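Local coordinates for carboxylesterase SOBER1 (Arabidopsis thaliana, PDB 6AVX), which hydrolyses carboxylic esters with a preference for short acyl chains, shows phospholipase A2 activity, and negatively regulates the hypersensitive response to the bacterial effector AvrBsT, at residues A[115-120]-A[134-138]; A[58-62]-A[74-78]; A[6-12]-A[101-107]. The protein carries 1 engineered substitution. All coordinates share one frame; numbering follows the deposited sequence.

How the contacts relate
All three contacts sit in one alpha/beta-hydrolase domain, and their chemistry follows the elements they join. Contact 3, strand with strand in the central parallel sheet, is buried and held by a ladder of backbone hydrogen bonds. Strand 102-107 runs on through Ser108 into helix 109-120, whose last turns make contact 1, helix with loop. Contact 1 is also buried, but its side chains meet through apolar groups alone. Contact 2, a helix start with a loop, only partly buried and farther from the centre of the chain, mixes one hydrogen bond, a water bridge and a ring face. It shares a border with contact 1, where Val78 meets Ala116 and Phe60 meets Trp134, and reaches contact 3 where Trp59 NE1 probably hydrogen-bonds to His12 O.

Contact 1 of 3, residues A[115-120]-A[134-138]; sequences LASVLL and WVPFT
With chi1 at 38°, Phe137 holds its ring carbon CG between its own backbone N and carbonyl carbon, and this turns the ring back onto helix 109-120, while Leu119, with CG beside its backbone N (chi1 -63°), sends CD1 to the ring's rim. The closest touch is Ala116 CB on Phe137 CE2, 3.6 Å, an oblique approach. Leu119 CD1 lies near the ring plane at the edge, 4.2 Å from Phe137 CZ, and Leu120 CD1 adds an oblique contact at CE2. One face of the same ring receives CD of the preceding residue, Pro136, offset toward the rim. Pro136 CG in turn rests 4.1 Å from Ala116 CB. One turn before Leu119, Leu115 CD2 touches two loop residues, 4.2 Å from Val135 CG2 and just as far from Pro136 CD. The loop after strand 127-131 is thus laid over the C-terminal part of the helix that follows the nucleophile Ser108, assigned by similarity; Trp134, at the start of this loop segment, places its indole close to that serine. Since the side chains meet carbon to carbon, the loop is held on the helix here by shape and apolar burial.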
ATOM      1  N   LEU A 115       2.979   1.891   1.010  1.00  4.64           N
ATOM      2  CA  LEU A 115       3.512   3.031   1.731  1.00  4.98           C
ATOM      3  C   LEU A 115       4.993   3.211   1.451  1.00  5.36           C
ATOM      4  O   LEU A 115       5.453   4.315   1.133  1.00  5.84           O
ATOM      5  CB  LEU A 115       3.276   2.842   3.224  1.00  6.53           C
ATOM      6  CG  LEU A 115       3.616   4.092   4.034  1.00  7.36           C
ATOM      7  CD1 LEU A 115       2.514   5.121   3.915  1.00  8.85           C
ATOM      8  CD2 LEU A 115       3.876   3.742   5.488  1.00  8.82           C
ATOM      9  N   ALA A 116       5.764   2.142   1.600  1.00  5.53           N
ATOM     10  CA  ALA A 116       7.201   2.234   1.382  1.00  5.50           C
ATOM     11  C   ALA A 116       7.516   2.672  -0.039  1.00  5.95           C
ATOM     12  O   ALA A 116       8.428   3.484  -0.274  1.00  6.71           O
ATOM     13  CB  ALA A 116       7.841   0.880   1.665  1.00  6.66           C
ATOM     14  N   SER A 117       6.768   2.143  -1.007  1.00  5.05           N
ATOM     15  CA  SER A 117       7.050   2.435  -2.404  1.00  5.41           C
ATOM     16  C   SER A 117       6.761   3.888  -2.731  1.00  5.62           C
ATOM     17  O   SER A 117       7.523   4.529  -3.466  1.00  6.40           O
ATOM     18  CB  SER A 117       6.239   1.514  -3.308  1.00  6.69           C
ATOM     19  OG  SER A 117       6.604   0.148  -3.146  1.00  7.08           O
ATOM     20  N   VAL A 118       5.641   4.411  -2.251  1.00  5.16           N
ATOM     21  CA  VAL A 118       5.290   5.798  -2.519  1.00  5.50           C
ATOM     22  C   VAL A 118       6.288   6.739  -1.861  1.00  6.02           C
ATOM     23  O   VAL A 118       6.753   7.709  -2.482  1.00  6.55           O
ATOM     24  CB  VAL A 118       3.850   6.070  -2.063  1.00  7.92           C
ATOM     25  CG1 VAL A 118       3.570   7.560  -2.035  1.00  8.59           C
ATOM     26  CG2 VAL A 118       2.859   5.301  -2.939  1.00  8.04           C
ATOM     27  N   LEU A 119       6.633   6.472  -0.605  1.00  5.30           N
ATOM     28  CA  LEU A 119       7.457   7.423   0.143  1.00  6.03           C
ATOM     29  C   LEU A 119       8.891   7.471  -0.358  1.00  5.58           C
ATOM     30  O   LEU A 119       9.593   8.458  -0.092  1.00  6.30           O
ATOM     31  CB  LEU A 119       7.454   7.078   1.638  1.00  8.05           C
ATOM     32  CG  LEU A 119       6.112   7.151   2.367  1.00 11.46           C
ATOM     33  CD1 LEU A 119       6.226   6.618   3.794  1.00 14.41           C
ATOM     34  CD2 LEU A 119       5.600   8.568   2.370  1.00 21.45           C
ATOM     35  N   LEU A 120       9.345   6.438  -1.041  1.00  5.40           N
ATOM     36  CA  LEU A 120      10.698   6.410  -1.578  1.00  5.73           C
ATOM     37  C   LEU A 120      10.756   6.743  -3.062  1.00  6.19           C
ATOM     38  O   LEU A 120      11.849   6.772  -3.630  1.00  6.12           O
ATOM     39  CB  LEU A 120      11.346   5.047  -1.310  1.00  5.82           C
ATOM     40  CG  LEU A 120      11.711   4.841   0.162  1.00  6.35           C
ATOM     41  CD1 LEU A 120      11.940   3.371   0.467  1.00  7.72           C
ATOM     42  CD2 LEU A 120      12.967   5.665   0.542  1.00  7.61           C
ATOM     43  N   TRP A 134       0.724  -1.429   7.665  1.00  6.44           N
ATOM     44  CA  TRP A 134       1.554  -1.022   8.789  1.00  7.14           C
ATOM     45  C   TRP A 134       2.758  -0.293   8.220  1.00  6.94           C
ATOM     46  O   TRP A 134       2.999  -0.306   7.022  1.00  6.60           O
ATOM     47  CB  TRP A 134       1.965  -2.214   9.642  1.00  8.24           C
ATOM     48  CG  TRP A 134       2.857  -3.221   8.956  1.00  7.87           C
ATOM     49  CD1 TRP A 134       4.220  -3.242   8.974  1.00  8.32           C
ATOM     50  CD2 TRP A 134       2.452  -4.380   8.219  1.00  6.84           C
ATOM     51  NE1 TRP A 134       4.681  -4.322   8.282  1.00  8.09           N
ATOM     52  CE2 TRP A 134       3.623  -5.059   7.827  1.00  7.71           C
ATOM     53  CE3 TRP A 134       1.215  -4.929   7.882  1.00  7.22           C
ATOM     54  CZ2 TRP A 134       3.591  -6.242   7.091  1.00  8.43           C
ATOM     55  CZ3 TRP A 134       1.178  -6.103   7.167  1.00  8.07           C
ATOM     56  CH2 TRP A 134       2.366  -6.762   6.790  1.00  8.39           C
ATOM     57  N   VAL A 135       3.515   0.361   9.096  1.00  8.31           N
ATOM     58  CA  VAL A 135       4.721   1.082   8.705  1.00  8.44           C
ATOM     59  C   VAL A 135       5.875   0.086   8.699  1.00  8.21           C
ATOM     60  O   VAL A 135       6.225  -0.433   9.766  1.00  8.64           O
ATOM     61  CB  VAL A 135       5.006   2.252   9.653  1.00 10.39           C
ATOM     62  CG1 VAL A 135       6.251   3.002   9.198  1.00 11.60           C
ATOM     63  CG2 VAL A 135       3.816   3.201   9.681  1.00 11.39           C
ATOM     64  N   PRO A 136       6.478  -0.226   7.541  1.00  8.39           N
ATOM     65  CA  PRO A 136       7.394  -1.365   7.480  1.00  8.94           C
ATOM     66  C   PRO A 136       8.848  -0.991   7.653  1.00  8.70           C
ATOM     67  O   PRO A 136       9.735  -1.734   7.231  1.00 12.52           O
ATOM     68  CB  PRO A 136       7.137  -1.921   6.078  1.00 11.08           C
ATOM     69  CG  PRO A 136       6.924  -0.715   5.296  1.00  9.48           C
ATOM     70  CD  PRO A 136       6.151   0.239   6.179  1.00  9.75           C
ATOM     71  N   PHE A 137       9.098   0.135   8.297  1.00  9.22           N
ATOM     72  CA  PHE A 137      10.458   0.571   8.575  1.00  8.95           C
ATOM     73  C   PHE A 137      10.418   1.549   9.737  1.00 10.05           C
ATOM     74  O   PHE A 137       9.356   1.971  10.179  1.00 10.81           O
ATOM     75  CB  PHE A 137      11.181   1.106   7.316  1.00 12.35           C
ATOM     76  CG  PHE A 137      10.321   1.921   6.355  1.00  9.71           C
ATOM     77  CD1 PHE A 137       9.358   2.805   6.807  1.00 11.51           C
ATOM     78  CD2 PHE A 137      10.535   1.832   4.987  1.00 12.17           C
ATOM     79  CE1 PHE A 137       8.605   3.560   5.899  1.00 11.36           C
ATOM     80  CE2 PHE A 137       9.809   2.580   4.091  1.00 11.34           C
ATOM     81  CZ  PHE A 137       8.843   3.447   4.544  1.00 11.46           C
ATOM     82  N   THR A 138      11.602   1.875  10.262  1.00 10.30           N
ATOM     83  CA  THR A 138      11.729   2.822  11.359  1.00 10.94           C
ATOM     84  C   THR A 138      11.923   4.229  10.803  1.00  9.64           C
ATOM     85  O   THR A 138      12.067   4.441   9.592  1.00  9.87           O
ATOM     86  CB  THR A 138      12.923   2.500  12.260  1.00 10.96           C
ATOM     87  OG1 THR A 138      14.128   2.847  11.573  1.00 12.43           O
ATOM     88  CG2 THR A 138      12.963   1.022  12.675  1.00 14.47           C
TER

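Contact 2 of 3, residues A[58-62]-A[74-78]; sequences SWFDV and DESSV
Ser77 OG accepts from Asp61 N at 2.9 Å, a fairly straight bond (162°). The motif around it is a helix N-terminus: Asp74 is the N-cap of helix 75-94, and its OD1 accepts a long, weak capping bond from Ser77 N. Ser77 therefore faces two ways, its N-H turned to the cap and its hydroxyl to the loop after strand 54-57. That hydroxyl stands anti to the Ser77 backbone N (chi1 -169°), which carries it across to the Phe60-Asp61 peptide, where it also lies 3.3 Å from Phe60 CB. The carboxylates of Asp61 and Asp74 come near each other, OD2 to OD2 4.3 Å, and one water bridges them, donating to Asp61 OD2 at 2.7 Å and to Asp74 OD2 at 2.6 Å. This shared water probably eases the repulsion of like charges; Asp61 OD2 is also hydrogen-bonded to Thr49 OG1. Beside these polar groups the contact turns apolar. Phe60 and Val78 lie side by side, and the Phe60 side chain also touches Gln109 and Ala112 of helix 109-120, and Trp134. Val78 CG2 makes a CH-pi contact over one face of the Phe60 ring, 3.8 Å from its centroid and 18° off the normal.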
ATOM      1  N   SER A  58       5.013 -13.697  -1.270  1.00  5.38           N
ATOM      2  CA  SER A  58       5.238 -12.754  -0.184  1.00  5.82           C
ATOM      3  C   SER A  58       6.114 -11.625  -0.697  1.00  5.90           C
ATOM      4  O   SER A  58       7.193 -11.869  -1.242  1.00  5.74           O
ATOM      5  CB  SER A  58       5.946 -13.459   0.962  1.00  6.02           C
ATOM      6  OG  SER A  58       6.237 -12.531   1.982  1.00  6.21           O
ATOM      7  N   TRP A  59       5.662 -10.381  -0.510  1.00  5.41           N
ATOM      8  CA  TRP A  59       6.447  -9.249  -0.984  1.00  5.54           C
ATOM      9  C   TRP A  59       7.761  -9.092  -0.234  1.00  5.14           C
ATOM     10  O   TRP A  59       8.755  -8.659  -0.816  1.00  5.54           O
ATOM     11  CB  TRP A  59       5.638  -7.950  -0.889  1.00  6.15           C
ATOM     12  CG  TRP A  59       4.451  -7.923  -1.798  1.00  5.63           C
ATOM     13  CD1 TRP A  59       3.139  -7.996  -1.436  1.00  6.97           C
ATOM     14  CD2 TRP A  59       4.472  -7.845  -3.227  1.00  5.69           C
ATOM     15  NE1 TRP A  59       2.348  -7.974  -2.555  1.00  6.67           N
ATOM     16  CE2 TRP A  59       3.135  -7.886  -3.666  1.00  5.77           C
ATOM     17  CE3 TRP A  59       5.483  -7.748  -4.184  1.00  6.03           C
ATOM     18  CZ2 TRP A  59       2.788  -7.842  -5.015  1.00  6.62           C
ATOM     19  CZ3 TRP A  59       5.130  -7.712  -5.513  1.00  7.07           C
ATOM     20  CH2 TRP A  59       3.802  -7.751  -5.914  1.00  8.46           C
ATOM     21  N   PHE A  60       7.769  -9.343   1.075  1.00  5.60           N
ATOM     22  CA  PHE A  60       8.937  -9.146   1.926  1.00  5.41           C
ATOM     23  C   PHE A  60       8.688  -9.954   3.198  1.00  5.65           C
ATOM     24  O   PHE A  60       7.554 -10.289   3.515  1.00  6.36           O
ATOM     25  CB  PHE A  60       9.179  -7.657   2.214  1.00  6.01           C
ATOM     26  CG  PHE A  60       8.028  -6.964   2.902  1.00  6.99           C
ATOM     27  CD1 PHE A  60       7.864  -7.071   4.275  1.00  7.10           C
ATOM     28  CD2 PHE A  60       7.122  -6.178   2.198  1.00  7.27           C
ATOM     29  CE1 PHE A  60       6.800  -6.433   4.920  1.00  8.72           C
ATOM     30  CE2 PHE A  60       6.063  -5.530   2.854  1.00  7.44           C
ATOM     31  CZ  PHE A  60       5.912  -5.661   4.208  1.00  7.65           C
ATOM     32  N   ASP A  61       9.745 -10.270   3.931  1.00  6.77           N
ATOM     33  CA  ASP A  61       9.568 -11.170   5.056  1.00  6.62           C
ATOM     34  C   ASP A  61       8.815 -10.471   6.173  1.00  7.78           C
ATOM     35  O   ASP A  61       9.009  -9.281   6.429  1.00  8.52           O
ATOM     36  CB  ASP A  61      10.913 -11.681   5.555  1.00  8.43           C
ATOM     37  CG  ASP A  61      10.786 -12.900   6.445  1.00  9.41           C
ATOM     38  OD1 ASP A  61       9.737 -13.582   6.422  1.00  9.23           O
ATOM     39  OD2 ASP A  61      11.779 -13.168   7.159  1.00 13.35           O
ATOM     40  N   VAL A  62       7.976 -11.244   6.853  1.00  8.88           N
ATOM     41  CA  VAL A  62       7.138 -10.803   7.965  1.00 11.25           C
ATOM     42  C   VAL A  62       7.558 -11.648   9.164  1.00 11.03           C
ATOM     43  O   VAL A  62       7.289 -12.858   9.188  1.00 10.95           O
ATOM     44  CB  VAL A  62       5.649 -10.985   7.635  1.00 10.69           C
ATOM     45  CG1 VAL A  62       4.781 -10.578   8.822  1.00 13.51           C
ATOM     46  CG2 VAL A  62       5.285 -10.194   6.379  1.00 13.31           C
ATOM     47  N   ASP A  74      11.614  -5.691   8.871  1.00 43.56           N
ATOM     48  CA  ASP A  74      12.803  -6.131   8.117  1.00 28.93           C
ATOM     49  C   ASP A  74      13.020  -5.244   6.879  1.00 48.54           C
ATOM     50  O   ASP A  74      12.391  -5.478   5.844  1.00 26.52           O
ATOM     51  CB  ASP A  74      12.620  -7.587   7.722  1.00 33.66           C
ATOM     52  CG  ASP A  74      13.813  -8.157   6.990  1.00 19.98           C
ATOM     53  OD1 ASP A  74      14.704  -7.393   6.576  1.00 28.23           O
ATOM     54  OD2 ASP A  74      13.857  -9.403   6.815  1.00 28.00           O
ATOM     55  N   GLU A  75      13.994  -4.310   6.958  1.00 32.29           N
ATOM     56  CA  GLU A  75      14.117  -3.208   5.983  1.00 20.94           C
ATOM     57  C   GLU A  75      14.731  -3.630   4.642  1.00 23.22           C
ATOM     58  O   GLU A  75      14.262  -3.202   3.579  1.00 17.64           O
ATOM     59  CB  GLU A  75      14.923  -2.028   6.569  1.00 21.90           C
ATOM     60  CG  GLU A  75      14.819  -0.750   5.707  1.00 27.07           C
ATOM     61  CD  GLU A  75      15.858   0.318   6.035  1.00 39.48           C
ATOM     62  OE1 GLU A  75      17.008   0.200   5.559  1.00 33.30           O
ATOM     63  OE2 GLU A  75      15.519   1.289   6.750  1.00 24.46           O
ATOM     64  N   SER A  76      15.821  -4.400   4.654  1.00 13.79           N
ATOM     65  CA  SER A  76      16.403  -4.848   3.394  0.61 17.58           C
ATOM     66  C   SER A  76      15.378  -5.622   2.575  1.00 12.11           C
ATOM     67  O   SER A  76      15.359  -5.537   1.335  1.00 14.82           O
ATOM     68  CB  SER A  76      17.631  -5.714   3.673  0.61 24.44           C
ATOM     69  OG  SER A  76      17.315  -6.755   4.583  0.61 29.30           O
ATOM     70  N   SER A  77      14.534  -6.407   3.259  1.00 14.12           N
ATOM     71  CA  SER A  77      13.509  -7.177   2.568  1.00  8.34           C
ATOM     72  C   SER A  77      12.457  -6.254   1.959  1.00  7.50           C
ATOM     73  O   SER A  77      12.131  -6.388   0.788  1.00  8.44           O
ATOM     74  CB  SER A  77      12.916  -8.226   3.501  1.00  9.25           C
ATOM     75  OG  SER A  77      12.125  -9.119   2.755  1.00  7.52           O
ATOM     76  N   VAL A  78      11.966  -5.279   2.721  1.00  8.92           N
ATOM     77  CA  VAL A  78      11.040  -4.289   2.173  1.00  8.96           C
ATOM     78  C   VAL A  78      11.662  -3.565   0.979  1.00 10.13           C
ATOM     79  O   VAL A  78      10.993  -3.321  -0.016  1.00  8.66           O
ATOM     80  CB  VAL A  78      10.594  -3.313   3.277  1.00 13.20           C
ATOM     81  CG1 VAL A  78       9.639  -2.257   2.721  1.00 18.78           C
ATOM     82  CG2 VAL A  78       9.962  -4.061   4.423  1.00 17.72           C
TER
HETATM   83  O   HOH W   1      13.048 -11.195   8.462  1.00 23.44           O

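Contact 3 of 3, residues A[6-12]-A[101-107]; sequences TFILWLH and NVFICGL
Strand 102-107 leads into the nucleophile elbow, the tight turn that carries Ser108, the nucleophile by similarity, and strand 7-11 runs parallel beside it. Six backbone hydrogen bonds join the two, alternating in direction: Phe7 N gives to Asn101 O, Phe7 O receives Phe103 N at 2.8 Å, and the ladder continues through Leu9 and Leu11. Its last bond, Leu107 N to Leu11 O, is longer at 3.2 Å, where the strands reach the elbow. Gly106 lies next to it, with its CA 3.1 Å from Leu11 O. In the alpha/beta-hydrolase fold these are neighbouring strands of the parallel sheet, 7-11 lying between 37-39 and 102-107, with helices covering both faces. On the face with Trp10, Cys105 O and Gly106 CA lie over one face of the indole, Trp10 CE3 is 3.4 Å from Cys105 CB, and the Cys105 sulfur stands obliquely to the six-membered ring. SG, beside the Cys105 backbone N (chi1 -50°), is directed back to Ile8 CG2 at 4.0 Å. Leu201 of helix 198-212 packs on Trp10 from this side. On the other face Leu9 and Ile104, in the conformer given, point the same way. Farther back, Val102 CG1 reaches the edge of the Phe7 ring, 4.1 Å from Phe7 CD2.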
ATOM      1  N   THR A   6      -5.009   7.027 -16.496  1.00 17.29           N
ATOM      2  CA  THR A   6      -4.825   6.705 -15.073  1.00 12.07           C
ATOM      3  C   THR A   6      -4.299   5.282 -14.927  1.00  9.83           C
ATOM      4  O   THR A   6      -4.771   4.365 -15.600  1.00 10.54           O
ATOM      5  CB  THR A   6      -6.150   6.830 -14.328  1.00 17.76           C
ATOM      6  OG1 THR A   6      -6.649   8.171 -14.454  1.00 27.76           O
ATOM      7  CG2 THR A   6      -5.986   6.487 -12.865  1.00 14.47           C
ATOM      8  N   PHE A   7      -3.313   5.085 -14.060  1.00  7.33           N
ATOM      9  CA  PHE A   7      -2.706   3.785 -13.819  1.00  6.57           C
ATOM     10  C   PHE A   7      -2.865   3.469 -12.343  1.00  6.96           C
ATOM     11  O   PHE A   7      -2.498   4.289 -11.490  1.00  7.97           O
ATOM     12  CB  PHE A   7      -1.217   3.850 -14.159  1.00  8.45           C
ATOM     13  CG  PHE A   7      -0.476   2.580 -13.882  1.00  8.82           C
ATOM     14  CD1 PHE A   7      -0.648   1.479 -14.689  1.00  9.44           C
ATOM     15  CD2 PHE A   7       0.402   2.490 -12.820  1.00  9.67           C
ATOM     16  CE1 PHE A   7       0.029   0.303 -14.435  1.00 13.19           C
ATOM     17  CE2 PHE A   7       1.089   1.316 -12.567  1.00 12.34           C
ATOM     18  CZ  PHE A   7       0.899   0.223 -13.370  1.00 11.58           C
ATOM     19  N   ILE A   8      -3.404   2.297 -12.037  1.00  5.86           N
ATOM     20  CA  ILE A   8      -3.639   1.863 -10.660  1.00  6.29           C
ATOM     21  C   ILE A   8      -2.932   0.532 -10.471  1.00  6.48           C
ATOM     22  O   ILE A   8      -3.291  -0.471 -11.110  1.00  7.26           O
ATOM     23  CB  ILE A   8      -5.135   1.738 -10.332  1.00  6.53           C
ATOM     24  CG1 ILE A   8      -5.860   3.045 -10.680  1.00  7.98           C
ATOM     25  CG2 ILE A   8      -5.309   1.378  -8.873  1.00  7.72           C
ATOM     26  CD1 ILE A   8      -7.367   3.004 -10.492  1.00  9.53           C
ATOM     27  N   LEU A   9      -1.932   0.523  -9.596  1.00  6.11           N
ATOM     28  CA  LEU A   9      -1.190  -0.669  -9.232  1.00  5.70           C
ATOM     29  C   LEU A   9      -1.756  -1.170  -7.913  1.00  5.68           C
ATOM     30  O   LEU A   9      -1.801  -0.415  -6.937  1.00  8.05           O
ATOM     31  CB  LEU A   9       0.281  -0.293  -9.057  1.00  6.43           C
ATOM     32  CG  LEU A   9       1.214  -1.433  -8.671  1.00  7.34           C
ATOM     33  CD1 LEU A   9       1.230  -2.476  -9.760  1.00  9.30           C
ATOM     34  CD2 LEU A   9       2.606  -0.930  -8.369  1.00  7.82           C
ATOM     35  N   TRP A  10      -2.195  -2.423  -7.869  1.00  5.35           N
ATOM     36  CA  TRP A  10      -2.750  -3.030  -6.666  1.00  5.65           C
ATOM     37  C   TRP A  10      -1.837  -4.141  -6.185  1.00  5.69           C
ATOM     38  O   TRP A  10      -1.535  -5.055  -6.954  1.00  6.29           O
ATOM     39  CB  TRP A  10      -4.140  -3.617  -6.922  1.00  7.84           C
ATOM     40  CG  TRP A  10      -4.769  -4.072  -5.635  1.00  8.84           C
ATOM     41  CD1 TRP A  10      -4.520  -5.230  -4.958  1.00 10.83           C
ATOM     42  CD2 TRP A  10      -5.696  -3.332  -4.836  1.00 10.01           C
ATOM     43  NE1 TRP A  10      -5.242  -5.256  -3.781  1.00 11.59           N
ATOM     44  CE2 TRP A  10      -5.973  -4.107  -3.691  1.00 10.69           C
ATOM     45  CE3 TRP A  10      -6.337  -2.109  -4.987  1.00 10.43           C
ATOM     46  CZ2 TRP A  10      -6.858  -3.685  -2.702  1.00 12.65           C
ATOM     47  CZ3 TRP A  10      -7.217  -1.688  -3.992  1.00 12.40           C
ATOM     48  CH2 TRP A  10      -7.470  -2.480  -2.881  1.00 13.70           C
ATOM     49  N   LEU A  11      -1.446  -4.099  -4.913  1.00  5.16           N
ATOM     50  CA  LEU A  11      -0.491  -5.031  -4.325  1.00  4.78           C
ATOM     51  C   LEU A  11      -1.204  -5.916  -3.311  1.00  5.11           C
ATOM     52  O   LEU A  11      -1.697  -5.429  -2.289  1.00  5.73           O
ATOM     53  CB  LEU A  11       0.642  -4.257  -3.660  1.00  5.39           C
ATOM     54  CG  LEU A  11       1.385  -3.314  -4.603  1.00  5.47           C
ATOM     55  CD1 LEU A  11       2.402  -2.472  -3.880  1.00  7.70           C
ATOM     56  CD2 LEU A  11       2.027  -4.076  -5.769  1.00  8.34           C
ATOM     57  N   HIS A  12      -1.244  -7.220  -3.594  1.00  5.45           N
ATOM     58  CA  HIS A  12      -1.939  -8.193  -2.768  1.00  5.43           C
ATOM     59  C   HIS A  12      -1.226  -8.399  -1.428  1.00  5.21           C
ATOM     60  O   HIS A  12      -0.087  -7.990  -1.215  1.00  6.23           O
ATOM     61  CB  HIS A  12      -2.059  -9.523  -3.525  1.00  5.40           C
ATOM     62  CG  HIS A  12      -0.747 -10.213  -3.772  1.00  5.48           C
ATOM     63  ND1 HIS A  12      -0.061 -10.881  -2.780  1.00  5.22           N
ATOM     64  CD2 HIS A  12       0.003 -10.334  -4.892  1.00  5.27           C
ATOM     65  CE1 HIS A  12       1.061 -11.382  -3.289  1.00  5.67           C
ATOM     66  NE2 HIS A  12       1.120 -11.070  -4.567  1.00  6.16           N
ATOM     67  N   ASN A 101      -1.006  10.760 -12.238  1.00  8.30           N
ATOM     68  CA  ASN A 101      -2.103   9.863 -12.584  1.00  9.78           C
ATOM     69  C   ASN A 101      -1.817   8.422 -12.182  1.00  7.39           C
ATOM     70  O   ASN A 101      -2.562   7.516 -12.593  1.00  8.51           O
ATOM     71  CB  ASN A 101      -2.422   9.967 -14.079  1.00 11.11           C
ATOM     72  CG  ASN A 101      -3.162  11.247 -14.434  1.00 16.36           C
ATOM     73  OD1 ASN A 101      -3.072  12.255 -13.738  1.00 30.16           O
ATOM     74  ND2 ASN A 101      -3.921  11.197 -15.517  1.00 39.57           N
ATOM     75  N   VAL A 102      -0.772   8.198 -11.389  1.00  7.17           N
ATOM     76  CA  VAL A 102      -0.395   6.877 -10.899  1.00  6.94           C
ATOM     77  C   VAL A 102      -0.879   6.757  -9.469  1.00  6.71           C
ATOM     78  O   VAL A 102      -0.560   7.605  -8.626  1.00  7.12           O
ATOM     79  CB  VAL A 102       1.131   6.695 -10.945  1.00  7.58           C
ATOM     80  CG1 VAL A 102       1.551   5.408 -10.246  1.00  7.69           C
ATOM     81  CG2 VAL A 102       1.626   6.727 -12.391  1.00  7.48           C
ATOM     82  N   PHE A 103      -1.608   5.690  -9.177  1.00  6.30           N
ATOM     83  CA  PHE A 103      -2.076   5.386  -7.833  1.00  6.62           C
ATOM     84  C   PHE A 103      -1.581   4.005  -7.446  1.00  6.06           C
ATOM     85  O   PHE A 103      -1.684   3.068  -8.250  1.00  7.71           O
ATOM     86  CB  PHE A 103      -3.604   5.445  -7.777  1.00  6.97           C
ATOM     87  CG  PHE A 103      -4.124   6.814  -8.028  1.00  6.73           C
ATOM     88  CD1 PHE A 103      -4.281   7.283  -9.320  1.00  7.69           C
ATOM     89  CD2 PHE A 103      -4.387   7.660  -6.975  1.00  7.22           C
ATOM     90  CE1 PHE A 103      -4.710   8.591  -9.546  1.00  8.22           C
ATOM     91  CE2 PHE A 103      -4.823   8.952  -7.206  1.00  8.46           C
ATOM     92  CZ  PHE A 103      -4.979   9.403  -8.479  1.00  8.68           C
ATOM     93  N   ILE A 104      -1.024   3.881  -6.246  1.00  5.15           N
ATOM     94  CA  ILE A 104      -0.549   2.613  -5.708  0.61  5.60           C
ATOM     95  C   ILE A 104      -1.458   2.257  -4.541  1.00  5.33           C
ATOM     96  O   ILE A 104      -1.682   3.088  -3.663  1.00  6.11           O
ATOM     97  CB  ILE A 104       0.912   2.710  -5.229  0.61  5.56           C
ATOM     98  CG1 ILE A 104       1.798   3.495  -6.211  0.61  7.31           C
ATOM     99  CG2 ILE A 104       1.469   1.316  -4.985  0.61  7.83           C
ATOM    100  CD1 ILE A 104       1.852   2.929  -7.592  0.61  8.43           C
ATOM    101  N   CYS A 105      -1.961   1.029  -4.519  1.00  5.79           N
ATOM    102  CA  CYS A 105      -2.873   0.585  -3.476  1.00  5.63           C
ATOM    103  C   CYS A 105      -2.484  -0.811  -3.048  1.00  5.58           C
ATOM    104  O   CYS A 105      -1.898  -1.565  -3.824  1.00  5.60           O
ATOM    105  CB  CYS A 105      -4.306   0.491  -4.010  1.00  6.38           C
ATOM    106  SG  CYS A 105      -4.951   1.902  -4.900  1.00  8.75           S
ATOM    107  N   GLY A 106      -2.860  -1.191  -1.838  1.00  4.97           N
ATOM    108  CA  GLY A 106      -2.616  -2.567  -1.448  1.00  5.52           C
ATOM    109  C   GLY A 106      -3.186  -2.909  -0.091  1.00  5.28           C
ATOM    110  O   GLY A 106      -3.413  -2.040   0.761  1.00  5.57           O
ATOM    111  N   LEU A 107      -3.379  -4.207   0.108  1.00  5.64           N
ATOM    112  CA  LEU A 107      -3.921  -4.774   1.336  1.00  5.11           C
ATOM    113  C   LEU A 107      -2.827  -5.392   2.193  1.00  5.41           C
ATOM    114  O   LEU A 107      -2.083  -6.258   1.726  1.00  5.50           O
ATOM    115  CB  LEU A 107      -4.941  -5.859   0.998  1.00  6.87           C
ATOM    116  CG  LEU A 107      -5.557  -6.583   2.200  1.00  6.62           C
ATOM    117  CD1 LEU A 107      -6.374  -5.631   3.080  1.00  8.02           C
ATOM    118  CD2 LEU A 107      -6.407  -7.755   1.750  1.00 10.18           C
TER